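Local coordinates for Succinylglutamatedesuccinylase/aspartoacylase (Rhodobacter sphaeroides 2.4.1, PDB 3CDX), which probably hydrolyses amide or ester bonds as a metal-dependent member of the succinylglutamate desuccinylase/aspartoacylase family, and holds a calcium ion in its metal site here, at residues I15-D20 with S136-M141; A142-D147 with L234-H239. All coordinates share one frame; numbering follows the deposited sequence.

Interaction 1. Residues I15-D20 with S136-M141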
loop_
_atom_site.group_PDB
_atom_site.type_symbol
_atom_site.label_atom_id
_atom_site.label_comp_id
_atom_site.label_asym_id
_atom_site.label_seq_id
_atom_site.Cartn_x
_atom_site.Cartn_y
_atom_site.Cartn_z
ATOM N N ILE A 15 28.429 -23.821 7.100
ATOM C CA ILE A 15 28.899 -24.301 8.399
ATOM C C ILE A 15 28.988 -25.840 8.441
ATOM O O ILE A 15 28.081 -26.537 8.007
ATOM C CB ILE A 15 28.016 -23.732 9.550
ATOM C CG1 ILE A 15 28.171 -22.202 9.563
ATOM C CG2 ILE A 15 28.372 -24.407 10.870
ATOM C CD1 ILE A 15 27.509 -21.448 10.669
ATOM N N ASP A 16 30.099 -26.366 8.928
ATOM C CA ASP A 16 30.242 -27.806 9.105
ATOM C C ASP A 16 29.860 -28.101 10.527
ATOM O O ASP A 16 30.663 -27.932 11.446
ATOM C CB ASP A 16 31.703 -28.242 8.830
ATOM C CG ASP A 16 31.935 -29.754 9.005
ATOM O OD1 ASP A 16 31.050 -30.503 9.479
ATOM O OD2 ASP A 16 33.042 -30.205 8.654
ATOM N N PHE A 17 28.623 -28.551 10.703
ATOM C CA PHE A 17 28.041 -28.792 12.025
ATOM C C PHE A 17 28.674 -29.963 12.810
ATOM O O PHE A 17 28.446 -30.095 14.012
ATOM C CB PHE A 17 26.522 -28.949 11.905
ATOM C CG PHE A 17 25.799 -27.665 11.513
ATOM C CD1 PHE A 17 25.363 -26.755 12.494
ATOM C CD2 PHE A 17 25.547 -27.376 10.177
ATOM C CE1 PHE A 17 24.680 -25.564 12.137
ATOM C CE2 PHE A 17 24.866 -26.218 9.809
ATOM C CZ PHE A 17 24.435 -25.298 10.795
ATOM N N ASP A 18 29.490 -30.777 12.133
ATOM C CA ASP A 18 30.217 -31.892 12.757
ATOM C C ASP A 18 31.639 -31.509 13.190
ATOM O O ASP A 18 32.339 -32.314 13.800
ATOM C CB ASP A 18 30.297 -33.078 11.794
ATOM C CG ASP A 18 28.933 -33.671 11.475
ATOM O OD1 ASP A 18 28.100 -33.797 12.402
ATOM O OD2 ASP A 18 28.700 -34.033 10.284
ATOM N N ARG A 19 32.064 -30.286 12.876
ATOM C CA ARG A 19 33.412 -29.847 13.172
ATOM C C ARG A 19 33.512 -29.254 14.572
ATOM O O ARG A 19 32.717 -28.387 14.941
ATOM C CB ARG A 19 33.845 -28.821 12.141
ATOM C CG ARG A 19 35.287 -28.363 12.260
ATOM C CD ARG A 19 35.717 -27.732 10.947
ATOM N NE ARG A 19 35.716 -26.274 10.983
ATOM C CZ ARG A 19 35.548 -25.492 9.916
ATOM N NH1 ARG A 19 35.583 -24.166 10.066
ATOM N NH2 ARG A 19 35.333 -26.026 8.702
ATOM N N ASP A 20 34.490 -29.718 15.352
ATOM C CA ASP A 20 34.718 -29.172 16.690
ATOM C C ASP A 20 35.215 -27.729 16.645
ATOM O O ASP A 20 35.936 -27.342 15.738
ATOM C CB ASP A 20 35.741 -30.004 17.464
ATOM C CG ASP A 20 35.148 -31.249 18.100
ATOM O OD1 ASP A 20 33.912 -31.465 18.059
ATOM O OD2 ASP A 20 35.951 -32.023 18.650
ATOM N N SER A 136 13.843 -29.165 8.200
ATOM C CA SER A 136 14.554 -30.230 7.496
ATOM C C SER A 136 16.066 -30.212 7.637
ATOM O O SER A 136 16.678 -31.233 7.483
ATOM C CB SER A 136 14.198 -30.195 5.999
ATOM O OG SER A 136 12.830 -30.529 5.881
ATOM N N VAL A 137 16.674 -29.055 7.866
ATOM C CA VAL A 137 18.132 -28.976 7.891
ATOM C C VAL A 137 18.656 -28.779 9.311
ATOM O O VAL A 137 19.602 -29.437 9.734
ATOM C CB VAL A 137 18.648 -27.830 6.976
ATOM C CG1 VAL A 137 20.184 -27.690 7.038
ATOM C CG2 VAL A 137 18.153 -28.040 5.506
ATOM N N ILE A 138 18.067 -27.847 10.050
ATOM C CA ILE A 138 18.621 -27.504 11.368
ATOM C C ILE A 138 18.042 -28.431 12.438
ATOM O O ILE A 138 18.784 -29.087 13.172
ATOM C CB ILE A 138 18.376 -25.977 11.705
ATOM C CG1 ILE A 138 19.070 -25.074 10.663
ATOM C CG2 ILE A 138 18.804 -25.656 13.120
ATOM C CD1 ILE A 138 20.643 -25.231 10.538
ATOM N N LEU A 139 16.716 -28.496 12.502
ATOM C CA LEU A 139 16.014 -29.249 13.575
ATOM C C LEU A 139 16.406 -30.739 13.801
ATOM O O LEU A 139 16.535 -31.150 14.952
ATOM C CB LEU A 139 14.505 -29.080 13.450
ATOM C CG LEU A 139 13.631 -29.750 14.489
ATOM C CD1 LEU A 139 14.125 -29.317 15.909
ATOM C CD2 LEU A 139 12.134 -29.462 14.247
ATOM N N PRO A 140 16.625 -31.533 12.726
ATOM C CA PRO A 140 17.024 -32.935 12.978
ATOM C C PRO A 140 18.328 -33.104 13.774
ATOM O O PRO A 140 18.596 -34.187 14.274
ATOM C CB PRO A 140 17.194 -33.521 11.547
ATOM C CG PRO A 140 16.295 -32.619 10.686
ATOM C CD PRO A 140 16.512 -31.260 11.276
ATOM N N MET A 141 19.170 -32.080 13.845
ATOM C CA MET A 141 20.437 -32.204 14.611
ATOM C C MET A 141 20.232 -32.163 16.142
ATOM O O MET A 141 21.127 -32.498 16.887
ATOM C CB MET A 141 21.425 -31.120 14.204
ATOM C CG MET A 141 22.145 -31.365 12.838
ATOM S SD MET A 141 23.313 -30.047 12.428
ATOM C CE MET A 141 22.245 -28.677 11.981
#

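Interaction 2. Residues A142-D147 with L234-H239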
loop_
_atom_site.group_PDB
_atom_site.type_symbol
_atom_site.label_atom_id
_atom_site.label_comp_id
_atom_site.label_asym_id
_atom_site.label_seq_id
_atom_site.Cartn_x
_atom_site.Cartn_y
_atom_site.Cartn_z
ATOM N N ALA A 142 19.044 -31.768 16.601
ATOM C CA ALA A 142 18.800 -31.477 18.024
ATOM C C ALA A 142 18.283 -32.630 18.848
ATOM O O ALA A 142 17.470 -33.415 18.392
ATOM C CB ALA A 142 17.823 -30.307 18.177
ATOM N N ASP A 143 18.715 -32.632 20.104
ATOM C CA ASP A 143 18.218 -33.493 21.162
ATOM C C ASP A 143 17.164 -32.753 21.979
ATOM O O ASP A 143 16.202 -33.353 22.498
ATOM C CB ASP A 143 19.419 -33.867 22.043
ATOM C CG ASP A 143 20.375 -34.768 21.297
ATOM O OD1 ASP A 143 19.947 -35.871 20.946
ATOM O OD2 ASP A 143 21.496 -34.362 20.967
ATOM N N ILE A 144 17.360 -31.434 22.097
ATOM C CA ILE A 144 16.343 -30.576 22.700
ATOM C C ILE A 144 16.282 -29.229 21.963
ATOM O O ILE A 144 17.300 -28.721 21.525
ATOM C CB ILE A 144 16.594 -30.378 24.230
ATOM C CG1 ILE A 144 15.490 -29.486 24.846
ATOM C CG2 ILE A 144 17.993 -29.814 24.476
ATOM C CD1 ILE A 144 15.609 -29.323 26.321
ATOM N N SER A 145 15.078 -28.654 21.891
ATOM C CA SER A 145 14.874 -27.303 21.353
ATOM C C SER A 145 14.176 -26.397 22.360
ATOM O O SER A 145 13.188 -26.795 23.013
ATOM C CB SER A 145 14.068 -27.359 20.037
ATOM O OG SER A 145 13.312 -26.151 19.807
ATOM N N VAL A 146 14.724 -25.192 22.494
ATOM C CA VAL A 146 14.058 -24.080 23.181
ATOM C C VAL A 146 13.767 -22.993 22.114
ATOM O O VAL A 146 14.662 -22.402 21.528
ATOM C CB VAL A 146 14.857 -23.488 24.375
ATOM C CG1 VAL A 146 13.980 -22.483 25.160
ATOM C CG2 VAL A 146 15.369 -24.624 25.333
ATOM N N ASP A 147 12.494 -22.804 21.830
ATOM C CA ASP A 147 12.069 -21.810 20.861
ATOM C C ASP A 147 11.516 -20.623 21.647
ATOM O O ASP A 147 10.498 -20.721 22.362
ATOM C CB ASP A 147 11.075 -22.450 19.838
ATOM C CG ASP A 147 10.688 -21.502 18.697
ATOM O OD1 ASP A 147 11.490 -20.601 18.298
ATOM O OD2 ASP A 147 9.534 -21.644 18.240
ATOM N N LEU A 234 21.041 -20.882 29.831
ATOM C CA LEU A 234 22.199 -21.421 30.572
ATOM C C LEU A 234 21.789 -22.624 31.413
ATOM O O LEU A 234 22.438 -23.651 31.352
ATOM C CB LEU A 234 22.800 -20.371 31.512
ATOM C CG LEU A 234 23.638 -19.257 30.911
ATOM C CD1 LEU A 234 23.982 -18.253 32.020
ATOM C CD2 LEU A 234 24.895 -19.792 30.233
ATOM N N ASN A 235 20.715 -22.467 32.196
ATOM C CA ASN A 235 20.121 -23.554 32.975
ATOM C C ASN A 235 19.796 -24.778 32.127
ATOM O O ASN A 235 20.031 -25.916 32.548
ATOM C CB ASN A 235 18.820 -23.110 33.641
ATOM C CG ASN A 235 19.026 -22.250 34.875
ATOM O OD1 ASN A 235 20.147 -22.012 35.315
ATOM N ND2 ASN A 235 17.922 -21.761 35.426
ATOM N N VAL A 236 19.249 -24.562 30.932
ATOM C CA VAL A 236 18.903 -25.674 30.093
ATOM C C VAL A 236 20.201 -26.407 29.705
ATOM O O VAL A 236 20.245 -27.640 29.701
ATOM C CB VAL A 236 18.095 -25.279 28.860
ATOM C CG1 VAL A 236 18.278 -26.328 27.810
ATOM C CG2 VAL A 236 16.565 -25.168 29.221
ATOM N N LEU A 237 21.250 -25.646 29.399
ATOM C CA LEU A 237 22.537 -26.248 29.019
ATOM C C LEU A 237 23.163 -27.058 30.167
ATOM O O LEU A 237 23.796 -28.101 29.938
ATOM C CB LEU A 237 23.515 -25.161 28.593
ATOM C CG LEU A 237 23.239 -24.405 27.286
ATOM C CD1 LEU A 237 24.441 -23.475 26.940
ATOM C CD2 LEU A 237 22.914 -25.349 26.120
ATOM N N LYS A 238 23.031 -26.520 31.377
ATOM C CA LYS A 238 23.480 -27.171 32.602
ATOM C C LYS A 238 22.690 -28.460 32.850
ATOM O O LYS A 238 23.291 -29.507 33.090
ATOM C CB LYS A 238 23.400 -26.203 33.802
ATOM C CG LYS A 238 24.365 -25.029 33.652
ATOM C CD LYS A 238 24.177 -24.043 34.767
ATOM C CE LYS A 238 25.254 -22.980 34.743
ATOM N NZ LYS A 238 24.799 -21.824 35.630
ATOM N N HIS A 239 21.360 -28.375 32.736
ATOM C CA HIS A 239 20.469 -29.515 32.833
ATOM C C HIS A 239 20.883 -30.617 31.877
ATOM O O HIS A 239 20.839 -31.795 32.201
ATOM C CB HIS A 239 19.043 -29.096 32.514
ATOM C CG HIS A 239 18.065 -30.232 32.458
ATOM N ND1 HIS A 239 17.643 -30.908 33.583
ATOM C CD2 HIS A 239 17.397 -30.785 31.418
ATOM C CE1 HIS A 239 16.768 -31.841 33.239
ATOM N NE2 HIS A 239 16.591 -31.781 31.932
#

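Interaction 1. Residues I15-D20 with S136-M141
F17 meets M141 in a Met-aromatic contact that joins the loop before strand 21-30 to the last part of helix 126-138 and the short 3-10 segment 139-141. Along the loop, I15 comes first: its CG2 sits over the centre of the F17 ring, 3.9 Å above the plane. D16 then starts a type I turn ending at R19, whose N bonds to D16 O. The D16 carboxylate also makes an Asx turn, OD1 of D16 accepting from D18 N at 3.1 Å from above the carboxylate plane. This doubly held turn presents F17 to the helix, CG lying beside the backbone N (chi1 -68°), while F17 O bonds to NH2 of R88. On the face opposite I15, M141 lays its methyl over the ring, CE 3.7 Å from the centroid and 12° off the normal, a CH-pi contact. The sulfur lies obliquely, SD 4.2 Å from the same centroid, and rests against the root of the ring, 3.4 Å from F17 CB; the bend at the last torsion (chi3 -73°) then carries CE in over the ring. An alanine here removes the ring between the M141 methyl and I15 CG2, which would probably open a gap between loop and helix and set the thioether free to turn. At the far end of the ring, F17 CZ touches I138 CD1 at 3.8 Å.

Interaction 2. Residues A142-D147 with L234-H239
V146 and V236 face each other tip to tip, and their methyls make the closer part of this contact: CG2 of V146 comes to 4.1 Å from CG2 of V236 and lies 4.2 Å from V236 CG1. One methyl thus meets both branches of its partner. With CG1 roughly anti to the backbone N (chi1 156°) and CG2 beside it, V236 turns both methyls to the strand. I144, two residues earlier on the same side of the strand, adds a slacker touch, its CD1 4.3 Å from V236 CG1 at the end of an extended chain (chi1 -179°). In the fold, this is a helix packed on a sheet: helix 223-239 covers one face of strand 144-148, a strand lying between parallel neighbours 55-60 and 209-214 in the catalytic domain of this zinc-exopeptidase-like clan. F182 of helix 169-182 touches both valines and continues the apolar layer. S145 points the other way, towards helix 199-205. Toward the helix end the contact thins: H239, partly exposed, directs its CB at the strand, yet H239 CD2 stays 5.6 Å from I144 CD1. Further along the strand, D147 OD2 bonds to NE2 of H149, a calcium ligand.

In the fold
Residues 136-141 and 142-147 adjoin in sequence, so the two contacts use consecutive pieces of chain: helix 126-138 with the turn after it in interaction 1, then strand 144-148 in interaction 2. Their centres lie about 16 Å apart, on the same side of the chain's centre. Interaction 2 is the core contact, about 14 Å from that centre, and all its touching residues are buried; interaction 1, about 22 Å out, is only partly buried. The chemistry differs too: aliphatic methyls in interaction 2, a ring and a thioether in interaction 1, where the polar bonds are internal to each segment. L57 on strand 55-60 touches both I138 and A142, a common neighbour of the two.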